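Local coordinates for protein rubisco operon transcriptional regulator (Synechocystis sp., PDB 5Y2W) that binds 2-phosphoglycolate through its regulatory domain and, as a LysR-type global repressor, probably couples transcription to carbon and nitrogen metabolic signals, at residues 53-58 with 67-72; 18-23 with 185-190; 85-90 with 162-167. One frame throughout, in Å; residues are numbered along the deposited sequence.

Contact 1 of 3, residues 53-58 with 67-72; sequences HRMQNN and EPPEEI
The carbonyl O of M55 accepts a hydrogen bond from the backbone N of N58 at 3.0 Å. This bond belongs to the Schellman motif that ends helix 48-56, with N58 as its C-prime residue at positive phi. Beyond the backbone, M55 also carries the contact with the loop 67-72. No hydrogen bond joins the two segments, and the meeting is apolar. The side chain of M55 runs extended past CG (chi2 164°, chi3 169°). Its SD therefore reaches P69, lying 3.6 Å from P69 CG, while CE comes alongside P69 CD at 4.1 Å. The thioether chain crosses the proline ring at about a right angle. I72 fills the space nearer the helix backbone. Its CD1 presses on M55 CB at 3.3 Å, tighter than a usual carbon contact. The same methyl touches Q56 CG at 3.7 Å, on the exposed margin. P69 and I72 are the end residues of a type I turn, and both direct CB toward the helix. The interface thus closes the C-terminal end of a helix against the loop that follows strand 62-65. Helix 48-56 is the connection of a beta-alpha-beta crossover between the parallel strands 39-46 and 62-65. M55 also packs on Y63 and V65 of strand 62-65, on L74 of strand 74-79 and on L192 of strand 186-192. I72 shares L192 with it, and P69 shares L74.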
loop_
_atom_site.group_PDB
_atom_site.type_symbol
_atom_site.label_atom_id
_atom_site.label_comp_id
_atom_site.label_asym_id
_atom_site.label_seq_id
_atom_site.Cartn_x
_atom_site.Cartn_y
_atom_site.Cartn_z
ATOM N N HIS A 53 -11.958 -5.823 12.563
ATOM C CA HIS A 53 -13.292 -5.304 12.289
ATOM C C HIS A 53 -13.874 -6.073 11.153
ATOM O O HIS A 53 -15.037 -6.428 11.150
ATOM C CB HIS A 53 -13.285 -3.816 11.891
ATOM C CG HIS A 53 -12.824 -2.901 12.978
ATOM N ND1 HIS A 53 -13.364 -2.925 14.250
ATOM C CD2 HIS A 53 -11.882 -1.926 12.987
ATOM C CE1 HIS A 53 -12.771 -2.009 14.998
ATOM N NE2 HIS A 53 -11.865 -1.392 14.258
ATOM N N ARG A 54 -13.085 -6.335 10.137
ATOM C CA ARG A 54 -13.671 -7.092 9.058
ATOM C C ARG A 54 -14.182 -8.425 9.586
ATOM O O ARG A 54 -15.317 -8.817 9.309
ATOM C CB ARG A 54 -12.722 -7.229 7.897
ATOM C CG ARG A 54 -12.491 -5.885 7.188
ATOM C CD ARG A 54 -11.644 -6.152 5.967
ATOM N NE ARG A 54 -12.345 -6.848 4.887
ATOM C CZ ARG A 54 -13.152 -6.247 3.988
ATOM N NH1 ARG A 54 -13.730 -6.950 3.025
ATOM N NH2 ARG A 54 -13.379 -4.947 4.021
ATOM N N MET A 55 -13.379 -9.071 10.415
ATOM C CA MET A 55 -13.751 -10.353 10.992
ATOM C C MET A 55 -14.986 -10.233 11.865
ATOM O O MET A 55 -15.814 -11.133 11.875
ATOM C CB MET A 55 -12.610 -10.928 11.842
ATOM C CG MET A 55 -11.381 -11.496 11.089
ATOM S SD MET A 55 -9.979 -11.670 12.254
ATOM C CE MET A 55 -8.894 -12.616 11.211
ATOM N N GLN A 56 -15.093 -9.142 12.613
ATOM C CA GLN A 56 -16.232 -8.914 13.507
ATOM C C GLN A 56 -17.540 -8.734 12.772
ATOM O O GLN A 56 -18.587 -9.022 13.323
ATOM C CB GLN A 56 -16.047 -7.668 14.342
ATOM C CG GLN A 56 -14.927 -7.775 15.340
ATOM C CD GLN A 56 -15.264 -7.110 16.648
ATOM O OE1 GLN A 56 -16.255 -7.463 17.285
ATOM N NE2 GLN A 56 -14.429 -6.158 17.070
ATOM N N ASN A 57 -17.470 -8.221 11.557
ATOM C CA ASN A 57 -18.635 -8.098 10.677
ATOM C C ASN A 57 -18.663 -9.224 9.656
ATOM O O ASN A 57 -19.338 -9.115 8.645
ATOM C CB ASN A 57 -18.594 -6.786 9.904
ATOM C CG ASN A 57 -18.299 -5.620 10.773
ATOM O OD1 ASN A 57 -18.341 -5.719 11.981
ATOM N ND2 ASN A 57 -17.984 -4.495 10.157
ATOM N N ASN A 58 -17.901 -10.287 9.904
ATOM C CA ASN A 58 -17.861 -11.456 9.004
ATOM C C ASN A 58 -17.753 -11.162 7.496
ATOM O O ASN A 58 -18.431 -11.805 6.692
ATOM C CB ASN A 58 -19.099 -12.304 9.270
ATOM C CG ASN A 58 -19.159 -13.539 8.390
ATOM O OD1 ASN A 58 -18.167 -14.229 8.164
ATOM N ND2 ASN A 58 -20.320 -13.793 7.865
ATOM N N GLU A 67 -0.709 -12.108 13.627
ATOM C CA GLU A 67 -1.107 -12.141 15.022
ATOM C C GLU A 67 -2.650 -12.254 15.026
ATOM O O GLU A 67 -3.345 -11.339 14.644
ATOM C CB GLU A 67 -0.640 -10.896 15.787
ATOM C CG GLU A 67 -0.870 -11.045 17.282
ATOM C CD GLU A 67 -0.640 -9.805 18.123
ATOM O OE1 GLU A 67 -0.377 -8.689 17.597
ATOM O OE2 GLU A 67 -0.717 -9.975 19.354
ATOM N N PRO A 68 -3.177 -13.407 15.430
ATOM C CA PRO A 68 -4.613 -13.663 15.610
ATOM C C PRO A 68 -5.259 -12.614 16.506
ATOM O O PRO A 68 -4.726 -12.349 17.589
ATOM C CB PRO A 68 -4.632 -15.012 16.356
ATOM C CG PRO A 68 -3.386 -15.682 15.917
ATOM C CD PRO A 68 -2.354 -14.590 15.712
ATOM N N PRO A 69 -6.371 -11.994 16.065
ATOM C CA PRO A 69 -7.040 -11.096 17.011
ATOM C C PRO A 69 -7.507 -11.811 18.270
ATOM O O PRO A 69 -7.982 -12.938 18.210
ATOM C CB PRO A 69 -8.207 -10.525 16.189
ATOM C CG PRO A 69 -7.669 -10.502 14.811
ATOM C CD PRO A 69 -6.873 -11.785 14.698
ATOM N N GLU A 70 -7.326 -11.145 19.405
ATOM C CA GLU A 70 -7.534 -11.777 20.700
ATOM C C GLU A 70 -8.976 -12.141 20.891
ATOM O O GLU A 70 -9.270 -13.263 21.269
ATOM C CB GLU A 70 -7.038 -10.880 21.828
ATOM C CG GLU A 70 -5.542 -10.695 21.707
ATOM C CD GLU A 70 -4.849 -10.313 22.984
ATOM O OE1 GLU A 70 -5.373 -9.435 23.705
ATOM O OE2 GLU A 70 -3.761 -10.886 23.229
ATOM N N GLU A 71 -9.876 -11.217 20.575
ATOM C CA GLU A 71 -11.271 -11.439 20.893
ATOM C C GLU A 71 -12.108 -12.007 19.762
ATOM O O GLU A 71 -13.317 -11.894 19.785
ATOM C CB GLU A 71 -11.872 -10.162 21.444
ATOM C CG GLU A 71 -11.209 -9.777 22.752
ATOM C CD GLU A 71 -12.116 -8.984 23.672
ATOM O OE1 GLU A 71 -13.101 -8.379 23.189
ATOM O OE2 GLU A 71 -11.830 -8.963 24.887
ATOM N N ILE A 72 -11.473 -12.638 18.778
ATOM C CA ILE A 72 -12.217 -13.364 17.752
ATOM C C ILE A 72 -11.739 -14.793 17.724
ATOM O O ILE A 72 -10.524 -15.047 17.834
ATOM C CB ILE A 72 -12.057 -12.734 16.369
ATOM C CG1 ILE A 72 -12.696 -11.338 16.410
ATOM C CG2 ILE A 72 -12.661 -13.635 15.307
ATOM C CD1 ILE A 72 -12.483 -10.532 15.159
#

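Contact 2 of 3, residues 18-23 with 185-190; sequences ITTAKY and RRWYVA. With PGA (2-phosphoglycolic acid), chain B.
T20 turns its OG1 between its own backbone N and carbonyl carbon (chi1 52°); W187 CG stands beside its backbone N (chi1 -78°), and the ring then runs out to T20 with NE1 near its hydroxyl. The site is the ligand cleft of a LysR substrate-binding domain, a fold of the periplasmic-binding-protein type. The W187 NE1 to T20 OG1 bond is weak, at 3.4 Å. T20 OG1 lies at the indole edge, in plane, and itself donates to O1 of 2-phosphoglycolate at 2.6 Å. W187 thus probably acts from the second shell, helping to orient a hydroxyl that binds the ligand. A21 CB sits over one face of the indole, 4.1 Å from the centroid of its six-membered ring, in a CH-pi contact. I18 CD1 touches W187 CD1 at 3.7 Å and also the ligand carbons. An alanine in place of W187 would probably open a gap beside A21 and I18 and leave T20 OG1 without its weak NE1 donor. T19 OG1 donates to phosphate oxygen O2P. From the other segment R185 reaches in with a chain extended from CG to NE. Its NE and NH2 both donate to carboxylate oxygen O2, which lies near the guanidinium plane at its edge, with NE 2.9 Å from O2.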
loop_
_atom_site.group_PDB
_atom_site.type_symbol
_atom_site.label_atom_id
_atom_site.label_comp_id
_atom_site.label_asym_id
_atom_site.label_seq_id
_atom_site.Cartn_x
_atom_site.Cartn_y
_atom_site.Cartn_z
ATOM N N ILE A 18 -3.281 -8.863 5.458
ATOM C CA ILE A 18 -2.455 -7.816 6.058
ATOM C C ILE A 18 -1.517 -7.175 5.021
ATOM O O ILE A 18 -1.220 -7.761 3.988
ATOM C CB ILE A 18 -1.685 -8.339 7.260
ATOM C CG1 ILE A 18 -0.906 -9.599 6.868
ATOM C CG2 ILE A 18 -2.649 -8.542 8.423
ATOM C CD1 ILE A 18 0.209 -9.911 7.802
ATOM N N THR A 19 -1.004 -5.985 5.330
ATOM C CA THR A 19 -0.369 -5.166 4.321
ATOM C C THR A 19 0.786 -5.883 3.670
ATOM O O THR A 19 1.005 -5.766 2.478
ATOM C CB THR A 19 0.172 -3.859 4.918
ATOM O OG1 THR A 19 1.014 -4.199 6.028
ATOM C CG2 THR A 19 -0.954 -2.951 5.370
ATOM N N THR A 20 1.523 -6.639 4.442
ATOM C CA THR A 20 2.781 -7.178 3.969
ATOM C C THR A 20 2.611 -8.349 2.974
ATOM O O THR A 20 3.577 -8.833 2.350
ATOM C CB THR A 20 3.606 -7.634 5.183
ATOM O OG1 THR A 20 2.815 -8.522 6.025
ATOM C CG2 THR A 20 3.968 -6.438 5.997
ATOM N N ALA A 21 1.383 -8.832 2.869
ATOM C CA ALA A 21 1.024 -9.953 1.983
ATOM C C ALA A 21 0.489 -9.517 0.636
ATOM O O ALA A 21 0.065 -10.360 -0.129
ATOM C CB ALA A 21 -0.012 -10.826 2.678
ATOM N N LYS A 22 0.550 -8.215 0.335
ATOM C CA LYS A 22 -0.029 -7.645 -0.858
ATOM C C LYS A 22 0.756 -7.991 -2.118
ATOM O O LYS A 22 0.282 -7.795 -3.205
ATOM C CB LYS A 22 -0.117 -6.114 -0.727
ATOM C CG LYS A 22 1.261 -5.487 -0.586
ATOM C CD LYS A 22 1.290 -4.014 -0.768
ATOM C CE LYS A 22 0.363 -3.425 0.217
ATOM N NZ LYS A 22 0.568 -1.993 0.085
ATOM N N TYR A 23 1.987 -8.451 -1.995
ATOM C CA TYR A 23 2.719 -8.843 -3.217
ATOM C C TYR A 23 2.569 -10.340 -3.481
ATOM O O TYR A 23 2.265 -10.756 -4.594
ATOM C CB TYR A 23 4.204 -8.515 -3.097
ATOM C CG TYR A 23 4.508 -7.048 -2.939
ATOM C CD1 TYR A 23 4.591 -6.204 -4.062
ATOM C CD2 TYR A 23 4.783 -6.512 -1.685
ATOM C CE1 TYR A 23 4.904 -4.847 -3.927
ATOM C CE2 TYR A 23 5.098 -5.169 -1.532
ATOM C CZ TYR A 23 5.155 -4.336 -2.656
ATOM O OH TYR A 23 5.458 -2.997 -2.483
ATOM N N ARG A 185 7.760 -14.514 13.230
ATOM C CA ARG A 185 6.340 -14.233 13.083
ATOM C C ARG A 185 5.923 -15.014 11.860
ATOM O O ARG A 185 6.749 -15.389 11.036
ATOM C CB ARG A 185 6.228 -12.725 12.954
ATOM C CG ARG A 185 4.901 -12.091 12.732
ATOM C CD ARG A 185 5.174 -10.582 12.558
ATOM N NE ARG A 185 3.988 -9.742 12.319
ATOM C CZ ARG A 185 3.146 -9.340 13.272
ATOM N NH1 ARG A 185 3.390 -9.660 14.518
ATOM N NH2 ARG A 185 2.103 -8.562 12.986
ATOM N N ARG A 186 4.649 -15.275 11.710
ATOM C CA ARG A 186 4.268 -16.212 10.661
ATOM C C ARG A 186 3.064 -15.610 10.036
ATOM O O ARG A 186 2.398 -14.847 10.704
ATOM C CB ARG A 186 3.945 -17.572 11.300
ATOM C CG ARG A 186 5.138 -18.150 12.084
ATOM C CD ARG A 186 4.921 -19.525 12.637
ATOM N NE ARG A 186 5.092 -20.582 11.634
ATOM C CZ ARG A 186 4.692 -21.867 11.775
ATOM N NH1 ARG A 186 4.047 -22.298 12.866
ATOM N NH2 ARG A 186 4.921 -22.731 10.779
ATOM N N TRP A 187 2.828 -15.889 8.753
ATOM C CA TRP A 187 1.534 -15.657 8.158
ATOM C C TRP A 187 0.598 -16.863 8.375
ATOM O O TRP A 187 0.956 -18.000 8.108
ATOM C CB TRP A 187 1.688 -15.414 6.654
ATOM C CG TRP A 187 2.167 -14.059 6.244
ATOM C CD1 TRP A 187 2.137 -12.901 6.966
ATOM C CD2 TRP A 187 2.705 -13.724 4.983
ATOM N NE1 TRP A 187 2.635 -11.862 6.222
ATOM C CE2 TRP A 187 2.984 -12.340 4.999
ATOM C CE3 TRP A 187 2.929 -14.452 3.801
ATOM C CZ2 TRP A 187 3.524 -11.684 3.921
ATOM C CZ3 TRP A 187 3.492 -13.800 2.746
ATOM C CH2 TRP A 187 3.750 -12.405 2.803
ATOM N N TYR A 188 -0.619 -16.576 8.804
ATOM C CA TYR A 188 -1.635 -17.573 8.999
ATOM C C TYR A 188 -2.774 -17.303 8.077
ATOM O O TYR A 188 -3.131 -16.145 7.860
ATOM C CB TYR A 188 -2.194 -17.498 10.402
ATOM C CG TYR A 188 -1.228 -17.818 11.516
ATOM C CD1 TYR A 188 -0.910 -19.136 11.843
ATOM C CD2 TYR A 188 -0.662 -16.788 12.280
ATOM C CE1 TYR A 188 -0.052 -19.425 12.900
ATOM C CE2 TYR A 188 0.197 -17.061 13.310
ATOM C CZ TYR A 188 0.492 -18.380 13.630
ATOM O OH TYR A 188 1.342 -18.582 14.674
ATOM N N VAL A 189 -3.358 -18.368 7.537
ATOM C CA VAL A 189 -4.646 -18.256 6.860
ATOM C C VAL A 189 -5.753 -18.779 7.807
ATOM O O VAL A 189 -5.683 -19.874 8.371
ATOM C CB VAL A 189 -4.670 -18.936 5.489
ATOM C CG1 VAL A 189 -4.214 -20.371 5.595
ATOM C CG2 VAL A 189 -6.069 -18.861 4.879
ATOM N N ALA A 190 -6.737 -17.916 7.990
ATOM C CA ALA A 190 -7.690 -18.012 9.050
ATOM C C ALA A 190 -9.094 -17.850 8.485
ATOM O O ALA A 190 -9.264 -17.278 7.412
ATOM C CB ALA A 190 -7.419 -16.941 10.103
HETATM P P PGA B . 0.333 -4.746 9.768
HETATM O O1P PGA B . 0.700 -6.309 9.586
HETATM O O2P PGA B . -0.092 -4.263 8.421
HETATM O O3P PGA B . 1.626 -4.121 10.317
HETATM O O4P PGA B . -0.883 -4.762 10.618
HETATM C C2 PGA B . 1.604 -6.872 8.660
HETATM C C1 PGA B . 2.479 -7.956 9.277
HETATM O O1 PGA B . 3.341 -8.543 8.550
HETATM O O2 PGA B . 2.304 -8.223 10.484
#

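Contact 3 of 3, residues 85-90 with 162-167; sequences VVIARR and HTLVSE
L164 directs its CB toward strand 81-89, and the atoms beyond CB meet I87 and V85. CG stands beside the backbone N (chi1 -57°), and this carries the branch point to 4.1 Å from I87 CD1. Both methyls then meet I87 CD1. L164 CD2 makes the closest approach, 3.8 Å from I87 CD1. L164 CD1 lies 4.1 Å from the same I87 methyl and also looks to V85 CG2, a looser contact at 4.3 Å. I87 and L164 thus reach toward each other tip to tip. On the strand side, I87 CG1 likewise stands beside its own backbone N (chi1 -61°), and CD1 is the atom it offers to the leucine. V85 and I87 are two residues apart on the strand, so their side chains leave it on the same face. The packing is wholly apolar, and no hydrogen bond crosses it. K147 of helix 143-151 holds the loop twice, by a hydrogen bond to T163 O and a salt bridge to E167. The contact joins the loop after strand 157-160 to the middle strand of a three-stranded antiparallel sheet. Strands 157-160 and 173-176 flank strand 81-89, with V85 paired to L159 and V86 to L176. L164 also packs on I175 of strand 173-176, while I87 packs on I150 of helix 143-151.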
loop_
_atom_site.group_PDB
_atom_site.type_symbol
_atom_site.label_atom_id
_atom_site.label_comp_id
_atom_site.label_asym_id
_atom_site.label_seq_id
_atom_site.Cartn_x
_atom_site.Cartn_y
_atom_site.Cartn_z
ATOM N N VAL A 85 12.240 -7.373 10.159
ATOM C CA VAL A 85 13.654 -7.061 10.289
ATOM C C VAL A 85 13.878 -5.558 10.380
ATOM O O VAL A 85 13.033 -4.762 9.953
ATOM C CB VAL A 85 14.468 -7.637 9.096
ATOM C CG1 VAL A 85 14.498 -9.157 9.112
ATOM C CG2 VAL A 85 13.926 -7.142 7.749
ATOM N N VAL A 86 15.066 -5.204 10.885
ATOM C CA VAL A 86 15.517 -3.826 10.919
ATOM C C VAL A 86 16.083 -3.373 9.564
ATOM O O VAL A 86 17.029 -3.940 9.042
ATOM C CB VAL A 86 16.535 -3.585 12.057
ATOM C CG1 VAL A 86 16.983 -2.140 12.074
ATOM C CG2 VAL A 86 15.907 -3.926 13.413
ATOM N N ILE A 87 15.498 -2.308 9.029
ATOM C CA ILE A 87 15.901 -1.784 7.772
ATOM C C ILE A 87 16.453 -0.398 7.950
ATOM O O ILE A 87 15.892 0.427 8.681
ATOM C CB ILE A 87 14.719 -1.739 6.813
ATOM C CG1 ILE A 87 14.198 -3.178 6.600
ATOM C CG2 ILE A 87 15.155 -1.121 5.471
ATOM C CD1 ILE A 87 12.805 -3.224 6.053
ATOM N N ALA A 88 17.555 -0.151 7.267
ATOM C CA ALA A 88 18.148 1.167 7.252
ATOM C C ALA A 88 18.612 1.506 5.844
ATOM O O ALA A 88 18.471 0.712 4.899
ATOM C CB ALA A 88 19.319 1.235 8.217
ATOM N N ARG A 89 19.151 2.706 5.697
ATOM C CA ARG A 89 19.782 2.998 4.456
ATOM C C ARG A 89 21.190 2.511 4.533
ATOM O O ARG A 89 21.760 2.421 5.614
ATOM C CB ARG A 89 19.703 4.467 4.148
ATOM C CG ARG A 89 20.054 4.738 2.682
ATOM C CD ARG A 89 19.658 6.132 2.312
ATOM N NE ARG A 89 20.621 7.085 2.893
ATOM C CZ ARG A 89 20.519 8.401 2.743
ATOM N NH1 ARG A 89 19.511 8.887 2.038
ATOM N NH2 ARG A 89 21.405 9.232 3.311
ATOM N N ARG A 90 21.749 2.182 3.383
ATOM C CA ARG A 90 23.055 1.538 3.290
ATOM C C ARG A 90 24.241 2.424 3.760
ATOM O O ARG A 90 25.303 1.926 3.994
ATOM C CB ARG A 90 23.277 1.062 1.835
ATOM C CG ARG A 90 23.407 2.205 0.825
ATOM C CD ARG A 90 23.261 1.762 -0.630
ATOM N NE ARG A 90 24.347 0.892 -1.073
ATOM C CZ ARG A 90 24.377 0.234 -2.233
ATOM N NH1 ARG A 90 25.424 -0.528 -2.520
ATOM N NH2 ARG A 90 23.371 0.324 -3.107
ATOM N N HIS A 162 9.087 -9.447 3.739
ATOM C CA HIS A 162 8.360 -9.587 2.464
ATOM C C HIS A 162 8.240 -8.257 1.750
ATOM O O HIS A 162 7.970 -8.258 0.563
ATOM C CB HIS A 162 6.958 -10.155 2.676
ATOM C CG HIS A 162 6.968 -11.543 3.250
ATOM N ND1 HIS A 162 7.405 -12.628 2.531
ATOM C CD2 HIS A 162 6.638 -12.017 4.474
ATOM C CE1 HIS A 162 7.352 -13.714 3.286
ATOM N NE2 HIS A 162 6.892 -13.369 4.473
ATOM N N THR A 163 8.404 -7.125 2.456
ATOM C CA THR A 163 8.252 -5.809 1.778
ATOM C C THR A 163 9.479 -5.488 0.916
ATOM O O THR A 163 9.412 -4.641 0.022
ATOM C CB THR A 163 8.069 -4.640 2.766
ATOM O OG1 THR A 163 9.234 -4.518 3.566
ATOM C CG2 THR A 163 6.818 -4.808 3.667
ATOM N N LEU A 164 10.599 -6.147 1.212
ATOM C CA LEU A 164 11.851 -5.984 0.456
ATOM C C LEU A 164 11.978 -6.814 -0.840
ATOM O O LEU A 164 13.010 -6.793 -1.468
ATOM C CB LEU A 164 13.039 -6.329 1.353
ATOM C CG LEU A 164 13.176 -5.526 2.656
ATOM C CD1 LEU A 164 14.254 -6.170 3.525
ATOM C CD2 LEU A 164 13.440 -4.040 2.363
ATOM N N VAL A 165 10.929 -7.523 -1.226
ATOM C CA VAL A 165 10.933 -8.370 -2.428
ATOM C C VAL A 165 10.911 -7.509 -3.700
ATOM O O VAL A 165 11.445 -7.908 -4.738
ATOM C CB VAL A 165 9.745 -9.370 -2.353
ATOM C CG1 VAL A 165 9.582 -10.222 -3.612
ATOM C CG2 VAL A 165 9.901 -10.216 -1.091
ATOM N N SER A 166 10.325 -6.320 -3.580
ATOM C CA SER A 166 10.322 -5.305 -4.627
ATOM C C SER A 166 11.682 -4.641 -4.834
ATOM O O SER A 166 11.961 -4.126 -5.906
ATOM C CB SER A 166 9.346 -4.215 -4.239
ATOM O OG SER A 166 8.029 -4.736 -4.210
ATOM N N GLU A 167 12.512 -4.618 -3.796
ATOM C CA GLU A 167 13.824 -3.958 -3.883
ATOM C C GLU A 167 14.766 -4.706 -4.793
ATOM O O GLU A 167 15.120 -5.851 -4.525
ATOM C CB GLU A 167 14.511 -3.863 -2.504
ATOM C CG GLU A 167 13.688 -3.147 -1.479
ATOM C CD GLU A 167 13.263 -1.796 -1.975
ATOM O OE1 GLU A 167 12.029 -1.575 -2.029
ATOM O OE2 GLU A 167 14.179 -0.993 -2.324
#

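Contact 2 lies between the other two, whose centres are 29 Å apart on opposite sides of the chain's centre. Its own centre is 15 Å from that of contact 1 and 17 Å from that of contact 3. Of the three, only contact 2 contributes residues to the 2-phosphoglycolate pocket, four of its twelve. The side chains of P69 and V85 are about 10 and 11 Å from the ligand. Contact 1 reaches contact 2 where P68 CD meets Y188 CE2 at 4.3 Å. Contact 3 meets it more closely: the ring of H162 stacks with W187, and T163 CG2 lies 4.0 Å from T20 CG2. The loop 162-167 thus packs against T20, which binds the ligand, and against W187 beside it.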